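Hydroquinone dioxygenase large subunit (Pseudomonas sp., PDB 4ZXA) is the large subunit of an iron(II)-dependent two-subunit dioxygenase that probably opens the aromatic ring of hydroquinone with molecular oxygen. Local coordinates at residues I89-Y94 and V98-G103; A46-P51 and D64-A69; F32-F37 and T122-A127. All blocks are in the same frame, centred on the assembly; numbering follows the deposited sequence.

Contact 1. Residues I89-Y94 and V98-G103; sequences IGTRNY and VDLYAG
The shortest hydrogen bond between the two strands runs from Tyr101 N to Gly90 O, 3.0 Å long and almost straight (173° at the hydrogen). The ring of Tyr101 lies flat over the same carbonyl as packing, Gly90 O standing 3.2 Å above its centre. The tyrosine folds back over its neighbour because CG sits between its backbone N and carbonyl carbon (chi1 57°), which also sets Gly90 CA over the ring as a CH-pi contact, 3.8 Å from the centroid. A side chain on Gly90 would run into Tyr101 OH.

Three further bonds complete the antiparallel hairpin. Gly90 N returns a bond to Tyr101 O, and Arg92 and Asp99 exchange N-H and carbonyl at 3.1 Å from Arg92 N to Asp99 O and the same from Asp99 N to Arg92 O. Farther along, Asp99 OD2 meets the edge of the Tyr94 ring at CE2 (3.4 Å), carboxylate and ring turned 76° apart; its OD1 is bonded to Asn119. Asn93 OD1, which accepts from Tyr95 N, also lies against Val98 CG2, while ND2 is bonded to the carbonyl of Phe79, a residue of the 4-hydroxybenzonitrile pocket. Main-chain bonds thus fix the strand pairing, and the Asn93 bond to Phe79 is consistent with Asn93 acting as a second-shell residue that positions the pocket wall.

Contact 2. Residues A46-P51 and D64-A69; sequences ARITWP and DIFLRA
This is a small apolar contact between a strand and a helix, in which Phe66 of helix 63-75 inserts its ring against Ala46 and Ile48 of strand 45-52. The strand belongs to the N-terminal five-stranded antiparallel sheet, and the helix follows directly on the sheet's last strand, 55-62. All three touching residues are buried.

The benzyl group swings out with CG anti to the backbone N (chi1 -172°), which carries the ring from the helix to the strand. Ala46 CB comes down over one face, offset toward the rim near the root of the ring: it lies 3.3 Å from Phe66 CG and 3.6 Å from the ring centroid, 23° off the normal, a close CH-pi contact. Ile48, two residues on and so on the same side of the strand, adds its CD1 methyl at 4.1 Å from Phe66 CE2, the two side chains crossing at about a right angle. Arg47 between them points away.

Phe85 packs edge-to-face on the Phe66 ring, and Trp136 of helix 122-136 packs on Ala46. An alanine in place of Phe66 would probably leave the Ala46 methyl and the Ile48 CD1 methyl without their partner and open a gap between strand and helix. Within the helix, Arg68 NH2 and Asp64 OD2, one turn apart, form a salt bridge of 3.3 Å whose hydrogen bond is weak.

Trp76, just after the helix, lines the 4-hydroxybenzonitrile pocket. The motif is a beta hairpin, strands 45-52 and 55-62, followed directly by a helix whose Phe66 packs back on the first hairpin strand.

Contact 3. Residues F32-F37 and T122-A127; sequences FQLGAF and TPLIMA
Leu34 meets Leu124 and Ile125 where a beta hairpin with a type II' turn packs against the first turn of helix 122-136. The short strand 32-34 leads into that turn, which spans Leu34 to Phe37, and strand 37-41 leaves it.

At the start, Phe32 reaches the same helix farther along, touching Ala131 and Ile132. Gln33 bends its side chain toward the turn: NE2 gives Gly35 O a straight hydrogen bond of 2.8 Å (169°), with the acceptor lying close to the amide plane, so the rotation of that amide is tied to the turn.

Leu34 carries the contact. A chi1 of -178° turns its isobutyl group away from its own amide nitrogen and out toward the helix, where it splits between two neighbours. The CD1 methyl lies 4.2 Å from Leu124 CG, where the two leucines slide past each other in opposite directions. Phe120, Leu100 and Thr128 also touch Leu34, placing it where helix 122-136 meets both sheets.

Gly35 then takes up positive phi at the first corner of the turn, as a type II' turn commonly does. Ala36 N is bonded to the carboxylate oxygen OE1 of Glu118, linking the turn to strand 116-121. Phe37 closes the loop by pairing with Leu34 in both directions, Phe37 N to Leu34 O at 2.8 Å and Leu34 N to Phe37 O at 3.0 Å; its ring meets Tyr116 edge-to-face.

On the helix side, Ile125 shares Phe120 as a neighbour with Leu34, and its chain crosses that of Leu34 obliquely: the Leu34 CD2 methyl lies against the end of the Ile125 chain, 3.8 Å from Ile125 CG1 and 3.9 Å from Ile125 CD1.

How the contacts relate
From the N terminus, the chain first lays down segment 32-37, whose contact 3 closes only when helix 122-136 begins. Within that long loop lie the other two in series: contact 2 closes as helix 63-75 returns to strand 45-52, and contact 1 follows as the hairpin 89-93/97-102. None crosses another. Contact 1 belongs to the eight-stranded sheet that also carries strands 251-257 and 301-307, with their metal ligands, whereas contacts 2 and 3 each set a helix on the N-terminal five-stranded sheet, which holds strands 32-34 and 45-52. Trp50 and Phe37 on Ala102, Ile48 on Ile89 and Leu34 on Leu100 pack the two sheets together through apolar side chains.

Contact 1. Residues I89-Y94 and V98-G103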
loop_
_atom_site.group_PDB
_atom_site.type_symbol
_atom_site.label_atom_id
_atom_site.label_comp_id
_atom_site.label_asym_id
_atom_site.label_seq_id
_atom_site.Cartn_x
_atom_site.Cartn_y
_atom_site.Cartn_z
ATOM N N ILE E 89 -12.670 0.681 2.758
ATOM C CA ILE E 89 -13.321 1.979 2.881
ATOM C C ILE E 89 -13.593 2.657 1.546
ATOM O O ILE E 89 -12.729 2.707 0.682
ATOM C CB ILE E 89 -12.462 2.937 3.733
ATOM C CG1 ILE E 89 -12.299 2.386 5.152
ATOM C CG2 ILE E 89 -13.087 4.308 3.763
ATOM C CD1 ILE E 89 -13.614 2.281 5.928
ATOM N N GLY E 90 -14.793 3.204 1.387
ATOM C CA GLY E 90 -15.171 3.801 0.124
ATOM C C GLY E 90 -16.476 4.577 0.139
ATOM O O GLY E 90 -17.225 4.563 1.118
ATOM N N THR E 91 -16.741 5.276 -0.959
ATOM C CA THR E 91 -17.977 6.014 -1.118
ATOM C C THR E 91 -18.636 5.669 -2.439
ATOM O O THR E 91 -17.978 5.258 -3.393
ATOM C CB THR E 91 -17.748 7.522 -1.029
ATOM O OG1 THR E 91 -16.681 7.894 -1.892
ATOM C CG2 THR E 91 -17.368 7.909 0.377
ATOM N N ARG E 92 -19.949 5.815 -2.486
ATOM C CA ARG E 92 -20.683 5.567 -3.708
ATOM C C ARG E 92 -21.461 6.832 -3.889
ATOM O O ARG E 92 -22.204 7.222 -3.003
ATOM C CB ARG E 92 -21.631 4.380 -3.531
ATOM C CG ARG E 92 -21.919 3.597 -4.806
ATOM C CD ARG E 92 -22.639 4.430 -5.880
ATOM N NE ARG E 92 -23.190 3.560 -6.924
ATOM C CZ ARG E 92 -23.784 3.985 -8.039
ATOM N NH1 ARG E 92 -23.897 5.281 -8.288
ATOM N NH2 ARG E 92 -24.259 3.106 -8.908
ATOM N N ASN E 93 -21.251 7.518 -5.003
ATOM C CA ASN E 93 -21.985 8.747 -5.228
ATOM C C ASN E 93 -23.361 8.392 -5.765
ATOM O O ASN E 93 -23.470 7.665 -6.765
ATOM C CB ASN E 93 -21.250 9.676 -6.197
ATOM C CG ASN E 93 -21.737 11.120 -6.103
ATOM O OD1 ASN E 93 -22.736 11.401 -5.445
ATOM N ND2 ASN E 93 -21.025 12.041 -6.760
ATOM N N TYR E 94 -24.374 8.921 -5.095
ATOM C CA TYR E 94 -25.757 8.778 -5.503
ATOM C C TYR E 94 -26.322 10.107 -6.000
ATOM O O TYR E 94 -27.529 10.284 -6.092
ATOM C CB TYR E 94 -26.598 8.117 -4.412
ATOM C CG TYR E 94 -26.351 6.632 -4.358
ATOM C CD1 TYR E 94 -26.633 5.830 -5.448
ATOM C CD2 TYR E 94 -25.797 6.036 -3.236
ATOM C CE1 TYR E 94 -26.395 4.478 -5.418
ATOM C CE2 TYR E 94 -25.554 4.682 -3.199
ATOM C CZ TYR E 94 -25.856 3.909 -4.295
ATOM O OH TYR E 94 -25.621 2.560 -4.272
ATOM N N VAL E 98 -24.577 10.603 -0.690
ATOM C CA VAL E 98 -23.395 9.765 -0.847
ATOM C C VAL E 98 -23.322 8.724 0.260
ATOM O O VAL E 98 -23.360 9.074 1.439
ATOM C CB VAL E 98 -22.091 10.586 -0.791
ATOM C CG1 VAL E 98 -20.888 9.657 -0.787
ATOM C CG2 VAL E 98 -22.014 11.576 -1.948
ATOM N N ASP E 99 -23.206 7.452 -0.120
ATOM C CA ASP E 99 -22.965 6.387 0.844
ATOM C C ASP E 99 -21.509 6.389 1.297
ATOM O O ASP E 99 -20.605 6.421 0.475
ATOM C CB ASP E 99 -23.279 5.023 0.230
ATOM C CG ASP E 99 -24.739 4.645 0.352
ATOM O OD1 ASP E 99 -25.529 5.498 0.801
ATOM O OD2 ASP E 99 -25.107 3.504 -0.010
ATOM N N LEU E 100 -21.281 6.353 2.610
ATOM C CA LEU E 100 -19.964 5.995 3.139
ATOM C C LEU E 100 -20.063 4.581 3.668
ATOM O O LEU E 100 -20.938 4.286 4.480
ATOM C CB LEU E 100 -19.522 6.932 4.258
ATOM C CG LEU E 100 -18.165 6.602 4.873
ATOM C CD1 LEU E 100 -17.070 6.523 3.810
ATOM C CD2 LEU E 100 -17.798 7.649 5.897
ATOM N N TYR E 101 -19.175 3.708 3.202
ATOM C CA TYR E 101 -19.207 2.306 3.596
ATOM C C TYR E 101 -17.859 1.763 4.054
ATOM O O TYR E 101 -16.804 2.259 3.663
ATOM C CB TYR E 101 -19.735 1.438 2.458
ATOM C CG TYR E 101 -18.956 1.569 1.157
ATOM C CD1 TYR E 101 -19.394 2.423 0.151
ATOM C CD2 TYR E 101 -17.803 0.827 0.929
ATOM C CE1 TYR E 101 -18.715 2.538 -1.038
ATOM C CE2 TYR E 101 -17.103 0.939 -0.269
ATOM C CZ TYR E 101 -17.568 1.801 -1.241
ATOM O OH TYR E 101 -16.895 1.937 -2.426
ATOM N N ALA E 102 -17.915 0.727 4.886
ATOM C CA ALA E 102 -16.727 0.027 5.365
ATOM C C ALA E 102 -16.961 -1.457 5.212
ATOM O O ALA E 102 -17.730 -2.040 5.971
ATOM C CB ALA E 102 -16.442 0.363 6.835
ATOM N N GLY E 103 -16.296 -2.065 4.233
ATOM C CA GLY E 103 -16.371 -3.498 4.024
ATOM C C GLY E 103 -17.617 -3.933 3.276
ATOM O O GLY E 103 -17.796 -5.099 2.949
#

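Contact 2. Residues A46-P51 and D64-A69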
loop_
_atom_site.group_PDB
_atom_site.type_symbol
_atom_site.label_atom_id
_atom_site.label_comp_id
_atom_site.label_asym_id
_atom_site.label_seq_id
_atom_site.Cartn_x
_atom_site.Cartn_y
_atom_site.Cartn_z
ATOM N N ALA E 46 -4.542 6.871 9.337
ATOM C CA ALA E 46 -5.943 7.225 9.485
ATOM C C ALA E 46 -6.651 6.002 10.054
ATOM O O ALA E 46 -6.324 4.859 9.711
ATOM C CB ALA E 46 -6.547 7.610 8.144
ATOM N N ARG E 47 -7.617 6.237 10.927
ATOM C CA ARG E 47 -8.347 5.147 11.532
ATOM C C ARG E 47 -9.836 5.401 11.457
ATOM O O ARG E 47 -10.302 6.470 11.831
ATOM C CB ARG E 47 -7.921 4.984 12.981
ATOM C CG ARG E 47 -8.755 3.957 13.733
ATOM C CD ARG E 47 -8.360 3.933 15.179
ATOM N NE ARG E 47 -9.065 2.899 15.908
ATOM C CZ ARG E 47 -9.325 2.969 17.208
ATOM N NH1 ARG E 47 -8.936 4.037 17.895
ATOM N NH2 ARG E 47 -9.980 1.983 17.814
ATOM N N ILE E 48 -10.579 4.407 10.982
ATOM C CA ILE E 48 -12.019 4.528 10.822
ATOM C C ILE E 48 -12.688 3.511 11.702
ATOM O O ILE E 48 -12.349 2.341 11.636
ATOM C CB ILE E 48 -12.452 4.235 9.369
ATOM C CG1 ILE E 48 -11.648 5.091 8.395
ATOM C CG2 ILE E 48 -13.959 4.480 9.183
ATOM C CD1 ILE E 48 -11.854 6.556 8.649
ATOM N N THR E 49 -13.646 3.946 12.517
ATOM C CA THR E 49 -14.444 3.006 13.293
ATOM C C THR E 49 -15.910 3.065 12.882
ATOM O O THR E 49 -16.364 4.062 12.324
ATOM C CB THR E 49 -14.325 3.234 14.821
ATOM O OG1 THR E 49 -14.867 4.513 15.172
ATOM C CG2 THR E 49 -12.879 3.152 15.269
ATOM N N TRP E 50 -16.642 1.990 13.156
ATOM C CA TRP E 50 -18.043 1.890 12.778
ATOM C C TRP E 50 -18.684 0.724 13.522
ATOM O O TRP E 50 -18.011 -0.252 13.855
ATOM C CB TRP E 50 -18.182 1.680 11.263
ATOM C CG TRP E 50 -17.690 0.340 10.799
ATOM C CD1 TRP E 50 -18.405 -0.823 10.754
ATOM C CD2 TRP E 50 -16.374 0.017 10.321
ATOM N NE1 TRP E 50 -17.624 -1.846 10.268
ATOM C CE2 TRP E 50 -16.373 -1.359 9.997
ATOM C CE3 TRP E 50 -15.199 0.760 10.126
ATOM C CZ2 TRP E 50 -15.243 -2.011 9.499
ATOM C CZ3 TRP E 50 -14.071 0.108 9.626
ATOM C CH2 TRP E 50 -14.103 -1.261 9.317
ATOM N N PRO E 51 -19.994 0.825 13.789
ATOM C CA PRO E 51 -20.739 -0.233 14.480
ATOM C C PRO E 51 -21.032 -1.423 13.570
ATOM O O PRO E 51 -21.374 -1.219 12.399
ATOM C CB PRO E 51 -22.056 0.456 14.836
ATOM C CG PRO E 51 -22.207 1.521 13.792
ATOM C CD PRO E 51 -20.820 2.021 13.552
ATOM N N ASP E 64 -0.692 8.864 4.335
ATOM C CA ASP E 64 -0.497 9.404 2.996
ATOM C C ASP E 64 -1.491 8.785 2.006
ATOM O O ASP E 64 -2.137 9.504 1.257
ATOM C CB ASP E 64 0.955 9.290 2.511
ATOM C CG ASP E 64 1.476 7.863 2.517
ATOM O OD1 ASP E 64 0.830 6.979 3.126
ATOM O OD2 ASP E 64 2.559 7.633 1.916
ATOM N N ILE E 65 -1.636 7.464 2.029
ATOM C CA ILE E 65 -2.614 6.786 1.179
ATOM C C ILE E 65 -4.016 7.356 1.405
ATOM O O ILE E 65 -4.721 7.708 0.442
ATOM C CB ILE E 65 -2.561 5.248 1.382
ATOM C CG1 ILE E 65 -1.195 4.729 0.920
ATOM C CG2 ILE E 65 -3.671 4.543 0.645
ATOM C CD1 ILE E 65 -1.024 3.245 1.075
ATOM N N PHE E 66 -4.389 7.489 2.678
ATOM C CA PHE E 66 -5.695 8.024 3.047
ATOM C C PHE E 66 -5.927 9.426 2.516
ATOM O O PHE E 66 -6.978 9.702 1.937
ATOM C CB PHE E 66 -5.880 8.045 4.560
ATOM C CG PHE E 66 -7.265 8.417 4.986
ATOM C CD1 PHE E 66 -7.595 9.736 5.254
ATOM C CD2 PHE E 66 -8.244 7.444 5.116
ATOM C CE1 PHE E 66 -8.889 10.088 5.652
ATOM C CE2 PHE E 66 -9.546 7.782 5.518
ATOM C CZ PHE E 66 -9.863 9.102 5.789
ATOM N N LEU E 67 -4.960 10.314 2.731
ATOM C CA LEU E 67 -5.098 11.702 2.291
ATOM C C LEU E 67 -5.171 11.850 0.774
ATOM O O LEU E 67 -5.989 12.626 0.279
ATOM C CB LEU E 67 -3.987 12.589 2.855
ATOM C CG LEU E 67 -4.090 12.746 4.370
ATOM C CD1 LEU E 67 -2.802 13.310 4.920
ATOM C CD2 LEU E 67 -5.301 13.619 4.736
ATOM N N ARG E 68 -4.339 11.123 0.031
ATOM C CA ARG E 68 -4.407 11.215 -1.426
ATOM C C ARG E 68 -5.802 10.796 -1.893
ATOM O O ARG E 68 -6.398 11.431 -2.783
ATOM C CB ARG E 68 -3.346 10.340 -2.099
ATOM C CG ARG E 68 -1.913 10.680 -1.735
ATOM C CD ARG E 68 -0.918 9.959 -2.647
ATOM N NE ARG E 68 0.431 9.992 -2.088
ATOM C CZ ARG E 68 1.008 8.973 -1.457
ATOM N NH1 ARG E 68 0.367 7.814 -1.316
ATOM N NH2 ARG E 68 2.235 9.117 -0.976
ATOM N N ALA E 69 -6.333 9.744 -1.274
ATOM C CA ALA E 69 -7.641 9.218 -1.669
ATOM C C ALA E 69 -8.747 10.216 -1.393
ATOM O O ALA E 69 -9.564 10.486 -2.261
ATOM C CB ALA E 69 -7.936 7.906 -0.966
#

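Contact 3. Residues F32-F37 and T122-A127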
loop_
_atom_site.group_PDB
_atom_site.type_symbol
_atom_site.label_atom_id
_atom_site.label_comp_id
_atom_site.label_asym_id
_atom_site.label_seq_id
_atom_site.Cartn_x
_atom_site.Cartn_y
_atom_site.Cartn_z
ATOM N N PHE E 32 -12.975 13.057 14.009
ATOM C CA PHE E 32 -14.224 13.531 13.420
ATOM C C PHE E 32 -15.322 12.478 13.516
ATOM O O PHE E 32 -15.064 11.271 13.521
ATOM C CB PHE E 32 -14.026 13.976 11.959
ATOM C CG PHE E 32 -13.204 15.232 11.807
ATOM C CD1 PHE E 32 -11.816 15.180 11.794
ATOM C CD2 PHE E 32 -13.816 16.466 11.688
ATOM C CE1 PHE E 32 -11.055 16.339 11.659
ATOM C CE2 PHE E 32 -13.063 17.623 11.548
ATOM C CZ PHE E 32 -11.683 17.561 11.532
ATOM N N GLN E 33 -16.556 12.955 13.600
ATOM C CA GLN E 33 -17.713 12.087 13.639
ATOM C C GLN E 33 -18.572 12.375 12.423
ATOM O O GLN E 33 -18.830 13.535 12.081
ATOM C CB GLN E 33 -18.530 12.338 14.911
ATOM C CG GLN E 33 -19.650 11.323 15.137
ATOM C CD GLN E 33 -19.124 10.022 15.710
ATOM O OE1 GLN E 33 -18.122 10.018 16.422
ATOM N NE2 GLN E 33 -19.781 8.911 15.389
ATOM N N LEU E 34 -19.011 11.314 11.764
ATOM C CA LEU E 34 -19.904 11.446 10.628
ATOM C C LEU E 34 -20.897 10.327 10.784
ATOM O O LEU E 34 -20.548 9.163 10.617
ATOM C CB LEU E 34 -19.128 11.315 9.317
ATOM C CG LEU E 34 -19.900 11.483 8.010
ATOM C CD1 LEU E 34 -20.685 12.788 8.021
ATOM C CD2 LEU E 34 -18.947 11.445 6.822
ATOM N N GLY E 35 -22.132 10.673 11.139
ATOM C CA GLY E 35 -23.111 9.671 11.508
ATOM C C GLY E 35 -22.431 8.726 12.468
ATOM O O GLY E 35 -21.865 9.151 13.467
ATOM N N ALA E 36 -22.444 7.442 12.155
ATOM C CA ALA E 36 -21.933 6.454 13.092
ATOM C C ALA E 36 -20.450 6.172 12.913
ATOM O O ALA E 36 -19.902 5.321 13.621
ATOM C CB ALA E 36 -22.742 5.155 12.998
ATOM N N PHE E 37 -19.808 6.873 11.976
ATOM C CA PHE E 37 -18.379 6.681 11.716
ATOM C C PHE E 37 -17.544 7.590 12.602
ATOM O O PHE E 37 -17.895 8.737 12.833
ATOM C CB PHE E 37 -18.019 6.992 10.246
ATOM C CG PHE E 37 -18.470 5.955 9.266
ATOM C CD1 PHE E 37 -17.768 4.784 9.110
ATOM C CD2 PHE E 37 -19.590 6.159 8.488
ATOM C CE1 PHE E 37 -18.178 3.823 8.200
ATOM C CE2 PHE E 37 -20.003 5.205 7.586
ATOM C CZ PHE E 37 -19.292 4.035 7.445
ATOM N N THR E 122 -24.903 15.182 0.409
ATOM C CA THR E 122 -23.584 15.530 -0.100
ATOM C C THR E 122 -22.873 16.673 0.647
ATOM O O THR E 122 -21.702 16.550 1.008
ATOM C CB THR E 122 -23.641 15.811 -1.596
ATOM O OG1 THR E 122 -24.120 14.637 -2.260
ATOM C CG2 THR E 122 -22.266 16.165 -2.130
ATOM N N PRO E 123 -23.576 17.780 0.899
ATOM C CA PRO E 123 -22.856 18.906 1.510
ATOM C C PRO E 123 -22.284 18.605 2.895
ATOM O O PRO E 123 -21.233 19.157 3.237
ATOM C CB PRO E 123 -23.918 20.015 1.591
ATOM C CG PRO E 123 -24.958 19.623 0.596
ATOM C CD PRO E 123 -24.973 18.117 0.580
ATOM N N LEU E 124 -22.949 17.753 3.675
ATOM C CA LEU E 124 -22.455 17.399 5.006
ATOM C C LEU E 124 -21.159 16.569 4.942
ATOM O O LEU E 124 -20.142 16.928 5.556
ATOM C CB LEU E 124 -23.534 16.666 5.817
ATOM C CG LEU E 124 -23.093 16.123 7.181
ATOM C CD1 LEU E 124 -22.564 17.243 8.074
ATOM C CD2 LEU E 124 -24.212 15.349 7.872
ATOM N N ILE E 125 -21.187 15.467 4.195
ATOM C CA ILE E 125 -20.002 14.631 4.054
ATOM C C ILE E 125 -18.871 15.400 3.380
ATOM O O ILE E 125 -17.696 15.206 3.716
ATOM C CB ILE E 125 -20.281 13.328 3.282
ATOM C CG1 ILE E 125 -18.997 12.501 3.170
ATOM C CG2 ILE E 125 -20.852 13.625 1.911
ATOM C CD1 ILE E 125 -19.239 11.044 2.924
ATOM N N MET E 126 -19.225 16.278 2.442
ATOM C CA MET E 126 -18.216 17.099 1.771
ATOM C C MET E 126 -17.560 18.070 2.747
ATOM O O MET E 126 -16.353 18.277 2.706
ATOM C CB MET E 126 -18.811 17.856 0.567
ATOM C CG MET E 126 -17.895 18.899 -0.027
ATOM S SD MET E 126 -16.440 18.195 -0.850
ATOM C CE MET E 126 -17.246 17.414 -2.258
ATOM N N ALA E 127 -18.360 18.657 3.626
ATOM C CA ALA E 127 -17.848 19.607 4.610
ATOM C C ALA E 127 -16.940 18.888 5.595
ATOM O O ALA E 127 -15.844 19.360 5.912
ATOM C CB ALA E 127 -18.993 20.291 5.336
#